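Local coordinates for caspase-1 (PDB 1M72), which is a cysteine protease of the caspase family that probably acts in the activation cascade carrying out apoptosis, at residues T217-D220 with I221-L225; E41-I45 with H46-S50; P241-A244 with M245-Q248; Y129-A132 with D133-P136. All blocks are in the same frame, centred on the assembly; numbering follows the deposited sequence.

Contact 1 of 4, residues T217-D220 with I221-L225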
loop_
_atom_site.group_PDB
_atom_site.type_symbol
_atom_site.label_atom_id
_atom_site.label_comp_id
_atom_site.label_asym_id
_atom_site.label_seq_id
_atom_site.Cartn_x
_atom_site.Cartn_y
_atom_site.Cartn_z
ATOM N N THR C 217 21.010 -1.997 -3.452
ATOM C CA THR C 217 21.547 -3.342 -3.275
ATOM C C THR C 217 21.401 -3.884 -1.869
ATOM O O THR C 217 21.289 -5.082 -1.671
ATOM C CB THR C 217 23.065 -3.370 -3.599
ATOM O OG1 THR C 217 23.305 -2.910 -4.945
ATOM C CG2 THR C 217 23.579 -4.769 -3.462
ATOM N N GLU C 218 21.370 -2.993 -0.888
ATOM C CA GLU C 218 21.368 -3.407 0.506
ATOM C C GLU C 218 20.168 -3.163 1.351
ATOM O O GLU C 218 20.068 -3.749 2.423
ATOM C CB GLU C 218 22.529 -2.736 1.229
ATOM C CG GLU C 218 23.795 -2.682 0.436
ATOM C CD GLU C 218 24.549 -1.368 0.641
ATOM O OE1 GLU C 218 24.087 -0.319 0.100
ATOM O OE2 GLU C 218 25.592 -1.401 1.347
ATOM N N ARG C 219 19.270 -2.298 0.914
ATOM C CA ARG C 219 18.123 -1.966 1.737
ATOM C C ARG C 219 16.872 -2.695 1.267
ATOM O O ARG C 219 16.706 -2.887 0.070
ATOM C CB ARG C 219 17.978 -0.462 1.667
ATOM C CG ARG C 219 16.792 0.147 2.283
ATOM C CD ARG C 219 17.038 1.642 2.335
ATOM N NE ARG C 219 18.049 1.952 3.338
ATOM C CZ ARG C 219 18.598 3.148 3.548
ATOM N NH1 ARG C 219 18.260 4.214 2.816
ATOM N NH2 ARG C 219 19.487 3.272 4.530
ATOM N N ASP C 220 16.006 -3.130 2.192
ATOM C CA ASP C 220 14.786 -3.797 1.753
ATOM C C ASP C 220 13.841 -2.759 1.078
ATOM O O ASP C 220 13.841 -1.551 1.421
ATOM C CB ASP C 220 14.121 -4.555 2.900
ATOM C CG ASP C 220 13.283 -3.668 3.797
ATOM O OD1 ASP C 220 12.109 -3.410 3.431
ATOM O OD2 ASP C 220 13.810 -3.235 4.857
ATOM N N ILE C 221 13.086 -3.270 0.103
ATOM C CA ILE C 221 12.208 -2.495 -0.755
ATOM C C ILE C 221 11.236 -1.578 -0.009
ATOM O O ILE C 221 11.138 -0.382 -0.328
ATOM C CB ILE C 221 11.469 -3.464 -1.803
ATOM C CG1 ILE C 221 11.030 -2.676 -3.048
ATOM C CG2 ILE C 221 10.211 -4.076 -1.199
ATOM C CD1 ILE C 221 12.081 -1.784 -3.585
ATOM N N LEU C 222 10.549 -2.104 1.005
ATOM C CA LEU C 222 9.632 -1.255 1.756
ATOM C C LEU C 222 10.371 -0.095 2.457
ATOM O O LEU C 222 9.925 1.049 2.379
ATOM C CB LEU C 222 8.785 -2.099 2.724
ATOM C CG LEU C 222 7.826 -3.010 1.906
ATOM C CD1 LEU C 222 6.826 -3.681 2.822
ATOM C CD2 LEU C 222 7.069 -2.190 0.825
ATOM N N THR C 223 11.533 -0.371 3.062
ATOM C CA THR C 223 12.292 0.674 3.745
ATOM C C THR C 223 12.788 1.706 2.757
ATOM O O THR C 223 12.800 2.919 3.018
ATOM C CB THR C 223 13.485 0.087 4.489
ATOM O OG1 THR C 223 13.000 -0.761 5.545
ATOM C CG2 THR C 223 14.357 1.200 5.069
ATOM N N LEU C 224 13.170 1.202 1.603
ATOM C CA LEU C 224 13.673 2.031 0.522
ATOM C C LEU C 224 12.570 2.972 -0.002
ATOM O O LEU C 224 12.807 4.143 -0.191
ATOM C CB LEU C 224 14.171 1.126 -0.593
ATOM C CG LEU C 224 15.009 1.860 -1.621
ATOM C CD1 LEU C 224 16.232 0.973 -1.993
ATOM C CD2 LEU C 224 14.147 2.214 -2.827
ATOM N N LEU C 225 11.370 2.427 -0.239
ATOM C CA LEU C 225 10.267 3.228 -0.726
ATOM C C LEU C 225 9.789 4.177 0.384
ATOM O O LEU C 225 9.212 5.217 0.081
ATOM C CB LEU C 225 9.138 2.324 -1.269
ATOM C CG LEU C 225 9.541 1.669 -2.611
ATOM C CD1 LEU C 225 8.455 0.716 -3.157
ATOM C CD2 LEU C 225 9.859 2.801 -3.604
#
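Asp-220 reaches forward over the first turn of helix 221-235 and takes hold of Thr-223 twice. It is the N-cap of that helix. With chi1 at 81°, CG sits between the backbone N and the carbonyl carbon, which aims both oxygens at the residue three places on. Asp-220 OD1 receives the backbone N-H of Thr-223 at 3.1 Å, the donor standing well above the carboxylate plane. OD2 is reached by the hydroxyl, with Thr-223 OG1 2.7 Å from Asp-220 OD2, on the syn side but tilted out of the plane. Thr-223 can offer both groups because its OG1 lies beside its own backbone N. Its methyl goes the other way, anti to that N, and meets Arg-219, with Thr-223 CG2 3.8 Å from Arg-219 CG. The aliphatic part of the arginine crosses the threonine at about a right angle and passes over the backbone of Leu-224, where Arg-219 CD is 3.8 Å from Leu-224 CA. Leu-224 also starts the regular helix bonding: its N donates to Asp-220 O at 2.8 Å. On the inner side, Ile-221, Leu-222 and Leu-225 face Leu-183 of the central sheet, while Arg-219 leans on Tyr-214 of helix 203-215. Thr-223 also packs on Leu-262 of the second subunit, so this helix start lies at the interface with that subunit. A carboxylate at the amino end of a helix, gripped by an amide and a hydroxyl, is probably stabilised as the anion and would compensate the partial positive charge of that end.

Contact 2 of 4, residues E41-I45 with H46-S50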
loop_
_atom_site.group_PDB
_atom_site.type_symbol
_atom_site.label_atom_id
_atom_site.label_comp_id
_atom_site.label_asym_id
_atom_site.label_seq_id
_atom_site.Cartn_x
_atom_site.Cartn_y
_atom_site.Cartn_z
ATOM N N GLU C 41 5.519 10.014 -24.048
ATOM C CA GLU C 41 5.802 11.456 -24.140
ATOM C C GLU C 41 4.779 12.270 -24.942
ATOM O O GLU C 41 4.512 13.430 -24.639
ATOM C CB GLU C 41 7.210 11.690 -24.729
ATOM C CG GLU C 41 7.740 13.155 -24.587
ATOM C CD GLU C 41 9.176 13.336 -25.118
ATOM O OE1 GLU C 41 9.627 12.522 -25.978
ATOM O OE2 GLU C 41 9.847 14.299 -24.679
ATOM N N HIS C 42 4.186 11.636 -25.935
ATOM C CA HIS C 42 3.263 12.333 -26.801
ATOM C C HIS C 42 1.993 11.512 -26.950
ATOM O O HIS C 42 2.024 10.292 -26.877
ATOM C CB HIS C 42 3.977 12.559 -28.137
ATOM C CG HIS C 42 5.321 13.207 -27.984
ATOM N ND1 HIS C 42 6.503 12.585 -28.355
ATOM C CD2 HIS C 42 5.675 14.433 -27.505
ATOM C CE1 HIS C 42 7.519 13.406 -28.120
ATOM N NE2 HIS C 42 7.046 14.535 -27.606
ATOM N N PHE C 43 0.877 12.194 -27.166
ATOM C CA PHE C 43 -0.420 11.541 -27.268
ATOM C C PHE C 43 -1.261 11.950 -28.474
ATOM O O PHE C 43 -1.244 13.113 -28.863
ATOM C CB PHE C 43 -1.221 11.837 -25.992
ATOM C CG PHE C 43 -0.491 11.455 -24.723
ATOM C CD1 PHE C 43 0.508 12.281 -24.198
ATOM C CD2 PHE C 43 -0.727 10.207 -24.117
ATOM C CE1 PHE C 43 1.279 11.869 -23.095
ATOM C CE2 PHE C 43 0.026 9.792 -23.020
ATOM C CZ PHE C 43 1.041 10.621 -22.503
ATOM N N ASP C 44 -2.013 10.995 -29.032
ATOM C CA ASP C 44 -2.906 11.254 -30.158
ATOM C C ASP C 44 -4.272 11.664 -29.621
ATOM O O ASP C 44 -5.266 11.536 -30.312
ATOM C CB ASP C 44 -3.079 10.021 -31.061
ATOM C CG ASP C 44 -1.764 9.554 -31.688
ATOM O OD1 ASP C 44 -0.842 10.384 -31.851
ATOM O OD2 ASP C 44 -1.667 8.356 -32.029
ATOM N N ILE C 45 -4.297 12.152 -28.381
ATOM C CA ILE C 45 -5.500 12.649 -27.706
ATOM C C ILE C 45 -5.313 14.177 -27.593
ATOM O O ILE C 45 -4.432 14.681 -26.853
ATOM C CB ILE C 45 -5.624 12.028 -26.317
ATOM C CG1 ILE C 45 -5.869 10.507 -26.479
ATOM C CG2 ILE C 45 -6.726 12.738 -25.532
ATOM C CD1 ILE C 45 -5.219 9.635 -25.401
ATOM N N HIS C 46 -6.137 14.915 -28.337
ATOM C CA HIS C 46 -6.004 16.364 -28.382
ATOM C C HIS C 46 -5.903 17.119 -27.056
ATOM O O HIS C 46 -5.215 18.125 -26.996
ATOM C CB HIS C 46 -7.126 16.973 -29.241
ATOM C CG HIS C 46 -7.030 18.465 -29.390
ATOM N ND1 HIS C 46 -6.009 19.086 -30.083
ATOM C CD2 HIS C 46 -7.804 19.461 -28.892
ATOM C CE1 HIS C 46 -6.157 20.397 -30.000
ATOM N NE2 HIS C 46 -7.236 20.652 -29.282
ATOM N N SER C 47 -6.553 16.648 -26.000
ATOM C CA SER C 47 -6.530 17.366 -24.730
ATOM C C SER C 47 -5.310 17.117 -23.840
ATOM O O SER C 47 -5.156 17.731 -22.771
ATOM C CB SER C 47 -7.799 17.032 -23.945
ATOM O OG SER C 47 -7.955 15.621 -23.831
ATOM N N LEU C 48 -4.452 16.213 -24.291
ATOM C CA LEU C 48 -3.278 15.853 -23.544
ATOM C C LEU C 48 -2.007 16.489 -24.111
ATOM O O LEU C 48 -1.611 16.268 -25.279
ATOM C CB LEU C 48 -3.139 14.311 -23.503
ATOM C CG LEU C 48 -4.232 13.485 -22.814
ATOM C CD1 LEU C 48 -3.853 12.004 -22.745
ATOM C CD2 LEU C 48 -4.401 14.022 -21.441
ATOM N N LYS C 49 -1.354 17.263 -23.257
ATOM C CA LYS C 49 -0.117 17.940 -23.628
ATOM C C LYS C 49 1.068 16.973 -23.559
ATOM O O LYS C 49 0.985 15.920 -22.922
ATOM C CB LYS C 49 0.074 19.147 -22.700
ATOM C CG LYS C 49 -1.023 20.193 -22.941
ATOM C CD LYS C 49 -0.964 21.403 -21.977
ATOM C CE LYS C 49 -1.425 21.048 -20.576
ATOM N NZ LYS C 49 -1.902 22.258 -19.852
ATOM N N SER C 50 2.162 17.306 -24.223
ATOM C CA SER C 50 3.315 16.426 -24.172
ATOM C C SER C 50 3.955 16.393 -22.777
ATOM O O SER C 50 3.893 17.355 -21.994
ATOM C CB SER C 50 4.313 16.791 -25.256
ATOM O OG SER C 50 3.841 16.252 -26.482
HETATM O O HOH W 1 0.833 14.958 -27.013
#
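Ile-45 and Leu-48 close a type I beta turn at the tip of the loop between strand 31-39 and helix 54-67 of the caspase fold. Leu-48 N donates to Ile-45 O at 3.0 Å. The two side chains lie side by side and point the same way. Both have a first torsion near -65°, which sets Ile-45 CG1 and Leu-48 CG beside their backbone N. The ethyl branch of the isoleucine runs to the leucine methyl, with Ile-45 CD1 3.8 Å from Leu-48 CD1, and its methyl branch touches the leucine fork, Ile-45 CG2 lying 3.8 Å from Leu-48 CG. Phe-43 comes in obliquely from the incoming arm, and its ring reaches the same methyl, CD2 being 3.9 Å from Leu-48 CD1. Tyr-115 of strand 113-115 touches all three apolar side chains. The Phe-43 ring also meets the ring of His-108, an active-site residue by similarity, with planes at about 50°. His-108 NE2 is hydrogen-bonded to Lys-49 O, consistent with the backbone carbonyl that accompanies the catalytic histidine in caspases. Behind the turn the two arms are joined by a water, which accepts from Phe-43 N at 2.8 Å and donates to Leu-48 O at 3.3 Å.

Contact 3 of 4, residues P241-A244 with M245-Q248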
loop_
_atom_site.group_PDB
_atom_site.type_symbol
_atom_site.label_atom_id
_atom_site.label_comp_id
_atom_site.label_asym_id
_atom_site.label_seq_id
_atom_site.Cartn_x
_atom_site.Cartn_y
_atom_site.Cartn_z
ATOM N N PRO C 241 4.251 30.195 -10.413
ATOM C CA PRO C 241 3.797 31.563 -10.097
ATOM C C PRO C 241 2.651 32.079 -10.983
ATOM O O PRO C 241 1.907 32.976 -10.583
ATOM C CB PRO C 241 5.064 32.403 -10.249
ATOM C CG PRO C 241 6.200 31.379 -9.984
ATOM C CD PRO C 241 5.693 30.157 -10.720
ATOM N N ASP C 242 2.513 31.517 -12.175
ATOM C CA ASP C 242 1.439 31.914 -13.072
ATOM C C ASP C 242 0.055 31.362 -12.661
ATOM O O ASP C 242 -0.973 31.850 -13.149
ATOM C CB ASP C 242 1.734 31.413 -14.476
ATOM C CG ASP C 242 1.709 29.906 -14.546
ATOM O OD1 ASP C 242 2.509 29.268 -13.800
ATOM O OD2 ASP C 242 0.893 29.369 -15.325
ATOM N N SER C 243 0.008 30.338 -11.808
ATOM C CA SER C 243 -1.300 29.782 -11.413
ATOM C C SER C 243 -1.279 29.524 -9.931
ATOM O O SER C 243 -0.833 28.461 -9.493
ATOM C CB SER C 243 -1.599 28.476 -12.160
ATOM O OG SER C 243 -2.925 28.020 -11.874
ATOM N N ALA C 244 -1.761 30.493 -9.160
ATOM C CA ALA C 244 -1.734 30.396 -7.722
ATOM C C ALA C 244 -2.231 29.071 -7.186
ATOM O O ALA C 244 -1.619 28.509 -6.300
ATOM C CB ALA C 244 -2.524 31.538 -7.094
ATOM N N MET C 245 -3.335 28.561 -7.709
ATOM C CA MET C 245 -3.846 27.320 -7.158
ATOM C C MET C 245 -2.877 26.120 -7.329
ATOM O O MET C 245 -2.902 25.201 -6.501
ATOM C CB MET C 245 -5.248 27.003 -7.736
ATOM C CG MET C 245 -5.252 26.142 -8.997
ATOM S SD MET C 245 -6.883 25.515 -9.635
ATOM C CE MET C 245 -7.547 24.603 -8.233
ATOM N N MET C 246 -2.049 26.127 -8.380
ATOM C CA MET C 246 -1.073 25.050 -8.634
ATOM C C MET C 246 0.294 25.340 -7.970
ATOM O O MET C 246 1.219 24.537 -8.012
ATOM C CB MET C 246 -0.825 24.906 -10.129
ATOM C CG MET C 246 -2.069 24.659 -10.967
ATOM S SD MET C 246 -2.915 23.192 -10.414
ATOM C CE MET C 246 -1.809 21.868 -11.184
ATOM N N HIS C 247 0.400 26.494 -7.340
ATOM C CA HIS C 247 1.646 26.912 -6.766
ATOM C C HIS C 247 1.928 26.472 -5.325
ATOM O O HIS C 247 1.054 26.503 -4.487
ATOM C CB HIS C 247 1.737 28.438 -6.903
ATOM C CG HIS C 247 3.097 28.983 -6.612
ATOM N ND1 HIS C 247 4.223 28.570 -7.295
ATOM C CD2 HIS C 247 3.517 29.881 -5.685
ATOM C CE1 HIS C 247 5.276 29.194 -6.798
ATOM N NE2 HIS C 247 4.874 29.994 -5.821
ATOM N N GLN C 248 3.179 26.083 -5.065
ATOM C CA GLN C 248 3.640 25.628 -3.754
ATOM C C GLN C 248 2.885 24.417 -3.277
ATOM O O GLN C 248 2.566 24.312 -2.101
ATOM C CB GLN C 248 3.493 26.745 -2.713
ATOM C CG GLN C 248 4.220 28.042 -3.106
ATOM C CD GLN C 248 4.135 29.094 -2.021
ATOM O OE1 GLN C 248 4.152 30.280 -2.307
ATOM N NE2 GLN C 248 4.043 28.657 -0.759
#
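A first torsion of -168° sends the imidazole of His-247 opposite its own backbone N and back across the turn to Pro-241. The ring crosses the proline obliquely: Pro-241 CA lies over one face, offset toward the rim, and the ring carbon CG of Pro-241 stands 4.0 Å from His-247 CE1. Gln-248 CG covers the opposite face, so the imidazole is held between a proline and its own neighbour. Ser-243 and Met-246 form the second pair. Ser-243 has chi1 at -174°, which lays OG beside the carbonyl carbon and 3.6 Å from Met-246 CG. Beyond CG the methionine bends at both remaining torsions and leads away from the turn, where it packs on an apolar side chain of the bound peptide and on Leu-155. The backbone here is a short piece of 3-10 helix, in which Met-246 N donates to Ser-243 O at 2.9 Å and His-247 N to Ala-244 O at 3.0 Å. The loop joins helix 221-235 to strand 254-257, and Met-246 comes within about 8 Å, side chain to side chain, of Cys-150, active site by similarity; this agrees with the part such loops play in shaping the caspase substrate cleft. The polar end of His-247 is fixed from outside the contact, by the hydrogen bond between ND1 and the backbone N of Ala-240. Since the amide of Ala-240 is the donor, His-247 ND1 must accept, and the neutral ring would probably carry its proton on NE2.

Contact 4 of 4, residues Y129-A132 with D133-P136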
loop_
_atom_site.group_PDB
_atom_site.type_symbol
_atom_site.label_atom_id
_atom_site.label_comp_id
_atom_site.label_asym_id
_atom_site.label_seq_id
_atom_site.Cartn_x
_atom_site.Cartn_y
_atom_site.Cartn_z
ATOM N N TYR C 129 -2.407 -10.043 -15.444
ATOM C CA TYR C 129 -1.816 -11.264 -16.011
ATOM C C TYR C 129 -0.651 -11.894 -15.243
ATOM O O TYR C 129 -0.091 -12.909 -15.681
ATOM C CB TYR C 129 -1.317 -11.010 -17.445
ATOM C CG TYR C 129 -2.370 -10.475 -18.389
ATOM C CD1 TYR C 129 -2.516 -9.097 -18.587
ATOM C CD2 TYR C 129 -3.238 -11.343 -19.074
ATOM C CE1 TYR C 129 -3.487 -8.593 -19.439
ATOM C CE2 TYR C 129 -4.223 -10.846 -19.928
ATOM C CZ TYR C 129 -4.336 -9.468 -20.101
ATOM O OH TYR C 129 -5.303 -8.941 -20.912
ATOM N N PHE C 130 -0.261 -11.305 -14.119
ATOM C CA PHE C 130 0.852 -11.871 -13.403
ATOM C C PHE C 130 0.493 -12.561 -12.102
ATOM O O PHE C 130 1.372 -12.891 -11.315
ATOM C CB PHE C 130 1.906 -10.801 -13.201
ATOM C CG PHE C 130 2.446 -10.256 -14.488
ATOM C CD1 PHE C 130 3.349 -11.008 -15.256
ATOM C CD2 PHE C 130 2.024 -9.000 -14.964
ATOM C CE1 PHE C 130 3.829 -10.505 -16.494
ATOM C CE2 PHE C 130 2.492 -8.478 -16.200
ATOM C CZ PHE C 130 3.390 -9.219 -16.969
ATOM N N THR C 131 -0.796 -12.774 -11.852
ATOM C CA THR C 131 -1.140 -13.502 -10.637
ATOM C C THR C 131 -0.572 -14.946 -10.783
ATOM O O THR C 131 -0.359 -15.430 -11.903
ATOM C CB THR C 131 -2.671 -13.479 -10.374
ATOM O OG1 THR C 131 -3.383 -13.996 -11.514
ATOM C CG2 THR C 131 -3.130 -12.021 -10.028
ATOM N N ALA C 132 -0.292 -15.622 -9.678
ATOM C CA ALA C 132 0.334 -16.967 -9.746
ATOM C C ALA C 132 -0.339 -17.993 -10.656
ATOM O O ALA C 132 0.332 -18.812 -11.268
ATOM C CB ALA C 132 0.480 -17.563 -8.352
ATOM N N ASP C 133 -1.665 -17.969 -10.735
ATOM C CA ASP C 133 -2.340 -18.907 -11.605
ATOM C C ASP C 133 -2.056 -18.616 -13.087
ATOM O O ASP C 133 -1.916 -19.544 -13.881
ATOM C CB ASP C 133 -3.835 -18.880 -11.311
ATOM C CG ASP C 133 -4.415 -17.485 -11.398
ATOM O OD1 ASP C 133 -3.665 -16.503 -11.196
ATOM O OD2 ASP C 133 -5.626 -17.383 -11.657
ATOM N N LYS C 134 -1.950 -17.348 -13.466
ATOM C CA LYS C 134 -1.701 -16.998 -14.866
ATOM C C LYS C 134 -0.223 -17.017 -15.241
ATOM O O LYS C 134 0.114 -17.236 -16.404
ATOM C CB LYS C 134 -2.296 -15.618 -15.187
ATOM C CG LYS C 134 -3.797 -15.525 -14.867
ATOM C CD LYS C 134 -4.443 -14.211 -15.283
ATOM C CE LYS C 134 -5.791 -14.003 -14.569
ATOM N NZ LYS C 134 -6.845 -14.877 -15.127
ATOM N N CYS C 135 0.653 -16.775 -14.261
ATOM C CA CYS C 135 2.091 -16.768 -14.489
ATOM C C CYS C 135 2.836 -17.543 -13.352
ATOM O O CYS C 135 3.510 -16.947 -12.483
ATOM C CB CYS C 135 2.576 -15.319 -14.603
ATOM S SG CYS C 135 4.283 -15.123 -15.127
ATOM N N PRO C 136 2.723 -18.891 -13.367
ATOM C CA PRO C 136 3.330 -19.813 -12.402
ATOM C C PRO C 136 4.840 -19.632 -12.239
ATOM O O PRO C 136 5.334 -19.744 -11.139
ATOM C CB PRO C 136 2.990 -21.209 -12.957
ATOM C CG PRO C 136 1.879 -20.981 -13.893
ATOM C CD PRO C 136 2.130 -19.630 -14.493
HETATM O O HOH W 2 3.123 -15.204 -10.272
#
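Thr-131 and Cys-135 make the firm side of this contact. Cys-135 N donates to Thr-131 O at 2.9 Å, and Lys-134 N adds a weak bond to the same oxygen. Beside them the hydroxyl of Thr-131 is set between its backbone N and carbonyl carbon (chi1 56°), with Asp-133 CG placed alike, and the two side chains run alongside each other in the same direction. Thr-131 OG1 donates to Asp-133 OD1 at 2.5 Å, meeting that oxygen's syn lone pair. Phe-130 lies on the inner side: Cys-135 SG meets the ring at its edge, 4.2 Å from Phe-130 CD1, while the ring packs between helix 80-92 and the strands 143-148 and 182-186. A water bridges the two backbone carbonyls, donating to Phe-130 O at 3.1 Å and to Cys-135 O at 2.8 Å. The outer side is looser. Lys-134 is exposed. Lys-134 CB rests 3.5 Å from Tyr-129 O, and the chain then runs extended past the Thr-131 hydroxyl, Lys-134 CG being 3.7 Å from Thr-131 OG1, before bending near its end to a weak bond with Tyr-128 OH. Asp-133 is exposed too, so the short bond to the threonine ties a surface carboxylate to a buried residue. On yet another flank, Ala-132 packs on Ile-159 of the second subunit. The bond from Cys-135 back to Thr-131, with helical backbone angles in between, is that of a single alpha-turn, within the loop that leads from helix 125-128 to strand 143-148 of the caspase domain.

Along the chain the order is contact 2, contact 4, contact 1, contact 3, all within the caspase domain. Contacts 2, 3 and 4 lie in loops, contact 1 where a loop passes into helix 221-235. Contacts 2 and 3 are the pair nearest the probable active site: their centres are 23 Å apart and their nearest atoms about 9 Å. Contacts 1 and 4, with centres 25 Å apart, lie away from that site, and each touches the second subunit, as contact 3 does through a weak bond at Gln-248 O. The widest gap, 45 Å between centres, separates contacts 3 and 4. Helix 221-235 runs from the subunit interface at contact 1 toward contact 3 and the bound peptide.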